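Local coordinates for protein oxidoreductase (PDB 5UFA) that probably shuttles electrons between ferredoxin or flavodoxin and NADP(H) through a bound FAD, at residues F117-D122 with S226-I231. Numbering follows the deposited sequence.
Sequences FPDGKD and STRFMI
D122 pairs with T227 in a parallel bridge, where the loop 117-122 runs into strand 122-128 beside strand 227-233; these are neighbouring parallel strands of the Rossmann-like sheet of ferredoxin-NADP reductases, joined after a long excursion in sequence. The carbonyl of S226 receives two backbone amides, K121 N at 2.8 Å and, more directly, D122 N at 3.0 Å; the chain then returns the favour, D122 O accepting R228 N at 2.9 Å with an N-H...O angle of 167°. Beyond this start the ladder continues through V124, which bonds to R228 and M230.

Ahead of the bridge, the loop curls around R228. Its CB lies over one face of the F117 ring, a CH-pi contact 3.9 Å from the centroid, while CD runs on near CD1 of the same ring. A bend at chi2 (-64°) carries the guanidinium toward D119. G120, with backbone angles that suit glycine, brings its CA within 3.9 Å of R228 CZ, over one face of the guanidinium. At the guanidinium edge, NH2 forms a salt bridge with OD1 of D119 at 3.1 Å, meeting the oxygen from above the carboxylate plane. NH1 turns to its own strand and bonds T227 O at 2.8 Å, NH2 also reaches E225 O, and a water accepts from NE. Next to the bridge, NZ of K121 makes a salt bridge with the syn lone pair of D122 OD2, whose OD1 is held by T150. M230 SD approaches F117 CE2 obliquely at 3.8 Å, a Met-aromatic contact.

With its charge facing D119 and the carbonyls of T227 and E225, and its aliphatic part against a phenyl ring, R228 ties the incoming loop to the sheet by polar and apolar contacts together; the guanidinium would be expected to favour the ionised form of D119.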
ATOM      1  N   PHE A 117      12.907  -9.553  -6.267  1.00 36.55           N
ATOM      2  CA  PHE A 117      13.280 -10.735  -5.497  1.00 37.04           C
ATOM      3  C   PHE A 117      13.592 -11.873  -6.461  1.00 39.88           C
ATOM      4  O   PHE A 117      12.763 -12.191  -7.320  1.00 39.66           O
ATOM      5  CB  PHE A 117      12.153 -11.171  -4.556  1.00 38.34           C
ATOM      6  CG  PHE A 117      12.031 -10.355  -3.285  1.00 37.26           C
ATOM      7  CD1 PHE A 117      13.127 -10.120  -2.470  1.00 34.84           C
ATOM      8  CD2 PHE A 117      10.796  -9.855  -2.897  1.00 31.61           C
ATOM      9  CE1 PHE A 117      12.999  -9.388  -1.308  1.00 33.56           C
ATOM     10  CE2 PHE A 117      10.657  -9.145  -1.725  1.00 30.60           C
ATOM     11  CZ  PHE A 117      11.760  -8.883  -0.946  1.00 31.57           C
ATOM     12  N   PRO A 118      14.768 -12.491  -6.371  1.00 40.98           N
ATOM     13  CA  PRO A 118      15.060 -13.622  -7.271  1.00 56.54           C
ATOM     14  C   PRO A 118      14.086 -14.777  -7.115  1.00 57.15           C
ATOM     15  O   PRO A 118      13.527 -15.273  -8.105  1.00 55.17           O
ATOM     16  CB  PRO A 118      16.478 -14.024  -6.847  1.00 45.23           C
ATOM     17  CG  PRO A 118      17.072 -12.759  -6.307  1.00 44.97           C
ATOM     18  CD  PRO A 118      15.951 -12.059  -5.610  1.00 42.01           C
ATOM     19  N   ASP A 119      13.856 -15.198  -5.874  1.00 53.05           N
ATOM     20  CA  ASP A 119      13.045 -16.361  -5.546  1.00 50.14           C
ATOM     21  C   ASP A 119      12.246 -16.082  -4.270  1.00 50.54           C
ATOM     22  O   ASP A 119      12.118 -14.940  -3.813  1.00 48.86           O
ATOM     23  CB  ASP A 119      13.963 -17.574  -5.385  1.00 52.12           C
ATOM     24  CG  ASP A 119      15.166 -17.273  -4.491  1.00 54.53           C
ATOM     25  OD1 ASP A 119      15.113 -16.259  -3.756  1.00 48.21           O
ATOM     26  OD2 ASP A 119      16.165 -18.039  -4.527  1.00 61.41           O
ATOM     27  N   GLY A 120      11.721 -17.151  -3.681  1.00 44.26           N
ATOM     28  CA  GLY A 120      10.926 -17.041  -2.485  1.00 35.98           C
ATOM     29  C   GLY A 120       9.627 -17.799  -2.647  1.00 35.57           C
ATOM     30  O   GLY A 120       8.971 -17.724  -3.691  1.00 35.84           O
ATOM     31  N   LYS A 121       9.221 -18.509  -1.607  1.00 39.74           N
ATOM     32  CA  LYS A 121       7.991 -19.277  -1.691  1.00 39.77           C
ATOM     33  C   LYS A 121       6.774 -18.431  -1.332  1.00 40.23           C
ATOM     34  O   LYS A 121       5.736 -18.516  -1.999  1.00 46.10           O
ATOM     35  CB  LYS A 121       8.101 -20.503  -0.774  1.00 39.06           C
ATOM     36  CG  LYS A 121       7.164 -21.655  -1.107  1.00 39.95           C
ATOM     37  CD  LYS A 121       7.344 -22.844  -0.154  1.00 48.42           C
ATOM     38  CE  LYS A 121       6.278 -22.873   0.954  1.00 57.32           C
ATOM     39  NZ  LYS A 121       6.682 -22.237   2.263  1.00 59.23           N
ATOM     40  N   ASP A 122       6.904 -17.554  -0.342  1.00 36.62           N
ATOM     41  CA  ASP A 122       5.766 -16.880   0.257  1.00 34.45           C
ATOM     42  C   ASP A 122       6.040 -15.385   0.328  1.00 35.42           C
ATOM     43  O   ASP A 122       7.031 -14.965   0.933  1.00 41.06           O
ATOM     44  CB  ASP A 122       5.495 -17.449   1.648  1.00 35.00           C
ATOM     45  CG  ASP A 122       5.433 -18.941   1.643  1.00 40.17           C
ATOM     46  OD1 ASP A 122       4.504 -19.457   1.009  1.00 49.10           O
ATOM     47  OD2 ASP A 122       6.304 -19.603   2.252  1.00 46.85           O
ATOM     48  N   SER A 226      12.577 -18.892   2.739  1.00 38.59           N
ATOM     49  CA  SER A 226      11.397 -19.016   1.902  1.00 38.26           C
ATOM     50  C   SER A 226      10.477 -17.800   1.901  1.00 38.17           C
ATOM     51  O   SER A 226       9.635 -17.686   1.004  1.00 35.74           O
ATOM     52  CB  SER A 226      10.576 -20.231   2.343  1.00 39.48           C
ATOM     53  OG  SER A 226      10.269 -20.106   3.717  1.00 45.08           O
ATOM     54  N   THR A 227      10.606 -16.893   2.859  1.00 32.28           N
ATOM     55  CA  THR A 227       9.676 -15.791   2.994  1.00 33.94           C
ATOM     56  C   THR A 227      10.311 -14.500   2.494  1.00 37.30           C
ATOM     57  O   THR A 227      11.484 -14.225   2.755  1.00 33.05           O
ATOM     58  CB  THR A 227       9.237 -15.673   4.453  1.00 29.05           C
ATOM     59  OG1 THR A 227       8.842 -16.977   4.890  1.00 33.62           O
ATOM     60  CG2 THR A 227       8.061 -14.722   4.616  1.00 27.45           C
ATOM     61  N   ARG A 228       9.527 -13.716   1.756  1.00 40.22           N
ATOM     62  CA  ARG A 228       9.943 -12.418   1.239  1.00 32.09           C
ATOM     63  C   ARG A 228       8.965 -11.363   1.734  1.00 31.96           C
ATOM     64  O   ARG A 228       7.751 -11.503   1.537  1.00 30.27           O
ATOM     65  CB  ARG A 228       9.993 -12.444  -0.284  1.00 30.31           C
ATOM     66  CG  ARG A 228      10.956 -13.488  -0.818  1.00 33.88           C
ATOM     67  CD  ARG A 228      12.420 -13.218  -0.436  1.00 34.64           C
ATOM     68  NE  ARG A 228      13.299 -14.285  -0.932  1.00 35.03           N
ATOM     69  CZ  ARG A 228      13.606 -15.383  -0.245  1.00 36.25           C
ATOM     70  NH1 ARG A 228      13.139 -15.562   0.983  1.00 34.27           N
ATOM     71  NH2 ARG A 228      14.390 -16.306  -0.788  1.00 39.20           N
ATOM     72  N   PHE A 229       9.501 -10.307   2.355  1.00 34.05           N
ATOM     73  CA  PHE A 229       8.723  -9.280   3.041  1.00 32.71           C
ATOM     74  C   PHE A 229       8.726  -7.945   2.309  1.00 31.65           C
ATOM     75  O   PHE A 229       9.782  -7.451   1.905  1.00 35.73           O
ATOM     76  CB  PHE A 229       9.260  -9.034   4.451  1.00 29.12           C
ATOM     77  CG  PHE A 229       8.875 -10.072   5.427  1.00 28.67           C
ATOM     78  CD1 PHE A 229       7.624 -10.026   6.029  1.00 25.31           C
ATOM     79  CD2 PHE A 229       9.750 -11.085   5.771  1.00 24.81           C
ATOM     80  CE1 PHE A 229       7.240 -11.001   6.950  1.00 28.52           C
ATOM     81  CE2 PHE A 229       9.382 -12.055   6.703  1.00 27.97           C
ATOM     82  CZ  PHE A 229       8.128 -12.008   7.298  1.00 24.16           C
ATOM     83  N   MET A 230       7.545  -7.331   2.222  1.00 28.20           N
ATOM     84  CA  MET A 230       7.368  -5.944   1.811  1.00 33.73           C
ATOM     85  C   MET A 230       6.793  -5.187   2.999  1.00 30.35           C
ATOM     86  O   MET A 230       5.880  -5.687   3.667  1.00 23.74           O
ATOM     87  CB  MET A 230       6.377  -5.794   0.655  1.00 33.81           C
ATOM     88  CG  MET A 230       6.417  -6.841  -0.437  1.00 37.25           C
ATOM     89  SD  MET A 230       7.779  -6.609  -1.558  1.00 41.19           S
ATOM     90  CE  MET A 230       7.321  -5.093  -2.385  1.00 34.88           C
ATOM     91  N   ILE A 231       7.286  -3.973   3.245  1.00 31.78           N
ATOM     92  CA  ILE A 231       6.804  -3.152   4.354  1.00 26.44           C
ATOM     93  C   ILE A 231       6.465  -1.763   3.846  1.00 32.51           C
ATOM     94  O   ILE A 231       7.325  -1.077   3.285  1.00 36.98           O
ATOM     95  CB  ILE A 231       7.826  -3.032   5.496  1.00 25.31           C
ATOM     96  CG1 ILE A 231       8.535  -4.374   5.762  1.00 25.54           C
ATOM     97  CG2 ILE A 231       7.110  -2.524   6.753  1.00 28.08           C
ATOM     98  CD1 ILE A 231       9.643  -4.285   6.808  1.00 21.84           C
TER
HETATM   99  O   HOH W   1      14.958 -13.097  -2.634  1.00 29.82           O